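Local coordinates for putative 3-hydroxybutyryl-CoA dehydratase (Rhodopseudomonas palustris, PDB 3HIN), which probably acts as a lyase of the enoyl-CoA hydratase family, interconverting 3-hydroxybutyryl-CoA and crotonyl-CoA by loss or gain of water, at residues G30-K35 with H65-H70; F71-D76 with A116-G121. All coordinates share one frame; numbering follows the deposited sequence.

Interaction 1. Residues G30-K35 with H65-H70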
loop_
_atom_site.group_PDB
_atom_site.type_symbol
_atom_site.label_atom_id
_atom_site.label_comp_id
_atom_site.label_asym_id
_atom_site.label_seq_id
_atom_site.Cartn_x
_atom_site.Cartn_y
_atom_site.Cartn_z
ATOM N N GLY A 30 14.355 -15.827 -26.072
ATOM C CA GLY A 30 15.678 -15.947 -25.479
ATOM C C GLY A 30 16.336 -14.625 -25.274
ATOM O O GLY A 30 16.448 -13.869 -26.204
ATOM N N LEU A 31 16.726 -14.325 -24.041
ATOM C CA LEU A 31 17.410 -13.076 -23.734
ATOM C C LEU A 31 18.807 -13.200 -24.353
ATOM O O LEU A 31 19.546 -14.167 -24.085
ATOM C CB LEU A 31 17.551 -12.901 -22.221
ATOM C CG LEU A 31 16.375 -12.300 -21.417
ATOM C CD1 LEU A 31 14.982 -12.499 -21.988
ATOM C CD2 LEU A 31 16.467 -12.707 -19.972
ATOM N N ASN A 32 19.151 -12.197 -25.156
ATOM C CA ASN A 32 20.241 -12.316 -26.065
ATOM C C ASN A 32 21.186 -11.107 -25.980
ATOM O O ASN A 32 21.379 -10.428 -26.965
ATOM C CB ASN A 32 19.694 -12.489 -27.482
ATOM C CG ASN A 32 20.794 -12.818 -28.496
ATOM O OD1 ASN A 32 21.774 -13.491 -28.171
ATOM N ND2 ASN A 32 20.638 -12.318 -29.729
ATOM N N ARG A 33 21.743 -10.839 -24.809
ATOM C CA ARG A 33 22.832 -9.858 -24.685
ATOM C C ARG A 33 23.935 -10.571 -23.953
ATOM O O ARG A 33 24.296 -10.213 -22.856
ATOM C CB ARG A 33 22.389 -8.611 -23.957
ATOM C CG ARG A 33 21.245 -7.939 -24.565
ATOM C CD ARG A 33 20.945 -6.703 -23.783
ATOM N NE ARG A 33 21.859 -5.662 -24.253
ATOM C CZ ARG A 33 22.293 -4.677 -23.476
ATOM N NH1 ARG A 33 23.130 -3.780 -23.966
ATOM N NH2 ARG A 33 21.904 -4.621 -22.199
ATOM N N PRO A 34 24.425 -11.664 -24.544
ATOM C CA PRO A 34 25.334 -12.543 -23.795
ATOM C C PRO A 34 26.679 -11.903 -23.326
ATOM O O PRO A 34 27.224 -12.311 -22.291
ATOM C CB PRO A 34 25.533 -13.746 -24.750
ATOM C CG PRO A 34 25.146 -13.203 -26.148
ATOM C CD PRO A 34 24.041 -12.227 -25.865
ATOM N N LYS A 35 27.176 -10.895 -24.043
ATOM C CA LYS A 35 28.438 -10.256 -23.680
ATOM C C LYS A 35 28.312 -9.532 -22.355
ATOM O O LYS A 35 29.297 -9.292 -21.660
ATOM C CB LYS A 35 28.910 -9.295 -24.776
ATOM C CG LYS A 35 29.168 -10.005 -26.109
ATOM C CD LYS A 35 30.173 -9.234 -27.022
ATOM C CE LYS A 35 30.579 -10.146 -28.209
ATOM N NZ LYS A 35 32.045 -10.068 -28.538
ATOM N N HIS A 65 14.060 -17.609 -21.657
ATOM C CA HIS A 65 15.289 -18.335 -21.369
ATOM C C HIS A 65 16.480 -17.485 -21.742
ATOM O O HIS A 65 16.307 -16.489 -22.363
ATOM C CB HIS A 65 15.297 -19.659 -22.131
ATOM C CG HIS A 65 15.323 -19.520 -23.618
ATOM N ND1 HIS A 65 16.414 -19.897 -24.387
ATOM C CD2 HIS A 65 14.371 -19.123 -24.488
ATOM C CE1 HIS A 65 16.153 -19.664 -25.660
ATOM N NE2 HIS A 65 14.912 -19.214 -25.749
ATOM N N GLY A 66 17.681 -17.841 -21.304
ATOM C CA GLY A 66 18.859 -17.008 -21.616
ATOM C C GLY A 66 19.786 -17.658 -22.641
ATOM O O GLY A 66 19.989 -18.898 -22.659
ATOM N N ILE A 67 20.295 -16.846 -23.566
ATOM C CA ILE A 67 21.295 -17.342 -24.515
ATOM C C ILE A 67 22.583 -17.157 -23.735
ATOM O O ILE A 67 22.741 -16.138 -23.098
ATOM C CB ILE A 67 21.347 -16.496 -25.776
ATOM C CG1 ILE A 67 19.938 -16.378 -26.398
ATOM C CG2 ILE A 67 22.367 -17.093 -26.795
ATOM C CD1 ILE A 67 19.401 -17.670 -27.107
ATOM N N GLY A 68 23.499 -18.125 -23.776
ATOM C CA GLY A 68 24.749 -17.980 -23.056
ATOM C C GLY A 68 24.750 -18.791 -21.777
ATOM O O GLY A 68 23.913 -19.674 -21.580
ATOM N N ASP A 69 25.669 -18.483 -20.892
ATOM C CA ASP A 69 25.698 -19.156 -19.609
ATOM C C ASP A 69 24.705 -18.591 -18.589
ATOM O O ASP A 69 24.446 -19.248 -17.594
ATOM C CB ASP A 69 27.106 -19.087 -19.024
ATOM C CG ASP A 69 28.169 -19.760 -19.934
ATOM O OD1 ASP A 69 27.820 -20.634 -20.792
ATOM O OD2 ASP A 69 29.377 -19.403 -19.744
ATOM N N HIS A 70 24.125 -17.416 -18.832
ATOM C CA HIS A 70 23.322 -16.771 -17.776
ATOM C C HIS A 70 21.878 -16.480 -18.179
ATOM O O HIS A 70 21.560 -16.267 -19.376
ATOM C CB HIS A 70 24.005 -15.482 -17.235
ATOM C CG HIS A 70 25.435 -15.690 -16.883
ATOM N ND1 HIS A 70 25.827 -16.169 -15.647
ATOM C CD2 HIS A 70 26.558 -15.613 -17.643
ATOM C CE1 HIS A 70 27.143 -16.327 -15.647
ATOM N NE2 HIS A 70 27.606 -16.004 -16.850
#
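His65 holds CG between its own backbone N and carbonyl carbon (chi1 64°), which lays the imidazole face over Gly30; in Ile67, CG1 lies beside the backbone N and anti to the carbonyl carbon (chi1 -54°), so that this branch leans on Leu31 O. Gly30 CA stands 3.6 Å from the centroid of the His65 ring, a CH-pi contact over the face, displaced toward the rim. Glycine suits that place, since with the ring as it stands a CB would run into CE1 of the imidazole and crowd CD1 of Ile67. The two backbones run parallel and are joined by two hydrogen bonds, Leu31 N to His65 O at 2.8 Å and Ile67 N to Leu31 O, also 2.8 Å. The second bond carries the pairing one residue past the end of strand 61-66, and the donor approaches in the carbonyl plane. Ile67 CG1 sits 3.2 Å from Leu31 O, and the amide oxygen OD1 of Asn32 crosses near the same carbon at 3.9 Å. Leu31 sends its side chain to the other face of the sheet, where Leu18 and Asn38 meet it. Beyond the strands the chains diverge, the last touch being Pro34 CB against Ile67 O at 4.0 Å. Pro34 fits the opening of a 3-10 turn. A CB on Gly66 would strike His70 O, and one on Gly68 would be jammed against Ile67 O. These are the C-terminal ends of the two parallel strands of a beta-alpha-beta unit, strand 26-31, helix 42-51 and strand 61-66, within the central sheet of the crotonase fold.

Interaction 2. Residues F71-D76 with A116-G121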
loop_
_atom_site.group_PDB
_atom_site.type_symbol
_atom_site.label_atom_id
_atom_site.label_comp_id
_atom_site.label_asym_id
_atom_site.label_seq_id
_atom_site.Cartn_x
_atom_site.Cartn_y
_atom_site.Cartn_z
ATOM N N PHE A 71 21.004 -16.465 -17.169
ATOM C CA PHE A 71 19.672 -15.968 -17.386
ATOM C C PHE A 71 19.700 -14.432 -17.578
ATOM O O PHE A 71 19.516 -13.932 -18.702
ATOM C CB PHE A 71 18.761 -16.376 -16.259
ATOM C CG PHE A 71 17.368 -16.016 -16.531
ATOM C CD1 PHE A 71 16.661 -16.652 -17.582
ATOM C CD2 PHE A 71 16.760 -15.024 -15.824
ATOM C CE1 PHE A 71 15.307 -16.281 -17.856
ATOM C CE2 PHE A 71 15.374 -14.660 -16.072
ATOM C CZ PHE A 71 14.679 -15.245 -17.077
ATOM N N SER A 72 19.972 -13.698 -16.508
ATOM C CA SER A 72 20.161 -12.256 -16.591
ATOM C C SER A 72 20.788 -11.784 -15.310
ATOM O O SER A 72 20.400 -12.187 -14.211
ATOM C CB SER A 72 18.848 -11.518 -16.849
ATOM O OG SER A 72 19.009 -10.122 -16.678
ATOM N N ALA A 73 21.792 -10.936 -15.465
ATOM C CA ALA A 73 22.472 -10.310 -14.359
ATOM C C ALA A 73 21.749 -9.038 -13.963
ATOM O O ALA A 73 22.278 -8.248 -13.215
ATOM C CB ALA A 73 23.929 -9.991 -14.782
ATOM N N GLY A 74 20.555 -8.825 -14.503
ATOM C CA GLY A 74 19.798 -7.643 -14.169
ATOM C C GLY A 74 20.250 -6.402 -14.906
ATOM O O GLY A 74 20.675 -6.500 -16.050
ATOM N N LEU A 75 20.118 -5.246 -14.248
ATOM C CA LEU A 75 20.201 -3.946 -14.882
ATOM C C LEU A 75 21.614 -3.678 -15.406
ATOM O O LEU A 75 22.583 -3.876 -14.683
ATOM C CB LEU A 75 19.695 -2.808 -13.951
ATOM C CG LEU A 75 19.649 -1.314 -14.442
ATOM C CD1 LEU A 75 18.960 -1.112 -15.809
ATOM C CD2 LEU A 75 19.039 -0.280 -13.412
ATOM N N ASP A 76 21.678 -3.284 -16.690
ATOM C CA ASP A 76 22.911 -2.914 -17.389
ATOM C C ASP A 76 23.600 -1.715 -16.697
ATOM O O ASP A 76 23.175 -0.536 -16.784
ATOM C CB ASP A 76 22.657 -2.634 -18.886
ATOM C CG ASP A 76 23.973 -2.575 -19.725
ATOM O OD1 ASP A 76 25.072 -2.402 -19.110
ATOM O OD2 ASP A 76 23.899 -2.736 -20.991
ATOM N N ALA A 116 23.598 -16.592 -13.712
ATOM C CA ALA A 116 23.141 -15.434 -12.944
ATOM C C ALA A 116 21.634 -15.154 -13.080
ATOM O O ALA A 116 21.072 -15.158 -14.185
ATOM C CB ALA A 116 24.029 -14.193 -13.305
ATOM N N VAL A 117 20.946 -15.020 -11.937
ATOM C CA VAL A 117 19.516 -14.599 -11.898
ATOM C C VAL A 117 19.468 -13.581 -10.801
ATOM O O VAL A 117 19.122 -13.870 -9.646
ATOM C CB VAL A 117 18.576 -15.777 -11.553
ATOM C CG1 VAL A 117 17.117 -15.299 -11.553
ATOM C CG2 VAL A 117 18.830 -17.084 -12.560
ATOM N N ILE A 118 19.925 -12.393 -11.112
ATOM C CA ILE A 118 20.142 -11.474 -10.038
ATOM C C ILE A 118 19.504 -10.116 -10.313
ATOM O O ILE A 118 19.463 -9.686 -11.469
ATOM C CB ILE A 118 21.664 -11.345 -9.656
ATOM C CG1 ILE A 118 22.414 -10.448 -10.608
ATOM C CG2 ILE A 118 22.384 -12.710 -9.592
ATOM C CD1 ILE A 118 24.032 -10.702 -10.505
ATOM N N GLY A 119 19.064 -9.416 -9.242
ATOM C CA GLY A 119 18.549 -8.038 -9.415
ATOM C C GLY A 119 17.304 -8.092 -10.291
ATOM O O GLY A 119 16.446 -8.973 -10.111
ATOM N N GLY A 120 17.239 -7.200 -11.296
ATOM C CA GLY A 120 16.177 -7.207 -12.299
ATOM C C GLY A 120 15.904 -8.553 -12.938
ATOM O O GLY A 120 14.766 -8.875 -13.289
ATOM N N GLY A 121 16.963 -9.334 -13.136
ATOM C CA GLY A 121 16.844 -10.702 -13.668
ATOM C C GLY A 121 16.030 -11.543 -12.724
ATOM O O GLY A 121 15.188 -12.304 -13.181
HETATM O O HOH W 1 19.530 -5.364 -11.535
#
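Ser72 and Ile118 tie the buried half of this contact together: Ile118 N donates to Ser72 O at 3.1 Å, and Ser72 N to Ala116 O at 3.0 Å, the latter donor tilted out of the carbonyl plane. These bonds make a single bridge between the loop 71-76 and strand 116-118. On this tight side Phe71 CB packs 3.8 Å from Val117 CG2, and CG, anti to the backbone N (chi1 -173°), carries the ring edge to Gly121 O, with CE2 3.7 Å away. Gly121 has to be small, because a CB would collide with Ser72 O; a CB on Gly74 would run into Ile118 O and Gly120 N, and this glycine takes a positive phi besides. Ser72 OG, also hydrogen-bonded to Asn38 O, accepts from Gly74 N at 3.0 Å and so closes an ST turn. An alanine here would leave Gly74 N and Asn38 O without the hydroxyl and is likely to let the turn, and with it Gly74, shift. Toward solvent the packing thins: Ile118 CG1 still lies close on Ala73 O, but the methyls Ala73 CB and Ile118 CD1 are 4.3 Å apart, and the exposed Leu75 side chain leads away from the strand. A water bridges the two backbones, accepting from Leu75 N at 2.8 Å and from Gly120 N at 2.9 Å, just after the N-cap residue Gly119 of helix 120-127. Two converging backbone N-H groups in these positions are consistent with the oxyanion hole of the crotonase family, which holds the thioester oxygen of the acyl-CoA.

The chain passes straight from His70 to Phe71, so the loop leaving interaction 1 becomes the first half of interaction 2, and the two centres lie about 11 Å apart. Two polar ties cross between them: Arg33 NH2 makes a salt bridge with Asp76 OD2 at 3.0 Å, and His70 ND1 lies 3.0 Å from Ala116 N, a probable hydrogen bond. Packing adds to this, with Leu31 CD2 3.5 Å from Phe71 O. Asn38 touches both, binding Ile67 O and Phe71 O through its side-chain amide. Interaction 1 is thus sheet framework, while interaction 2 presents the probable oxyanion hole, where Leu75 N of that loop meets Gly120 N at the start of helix 120-127.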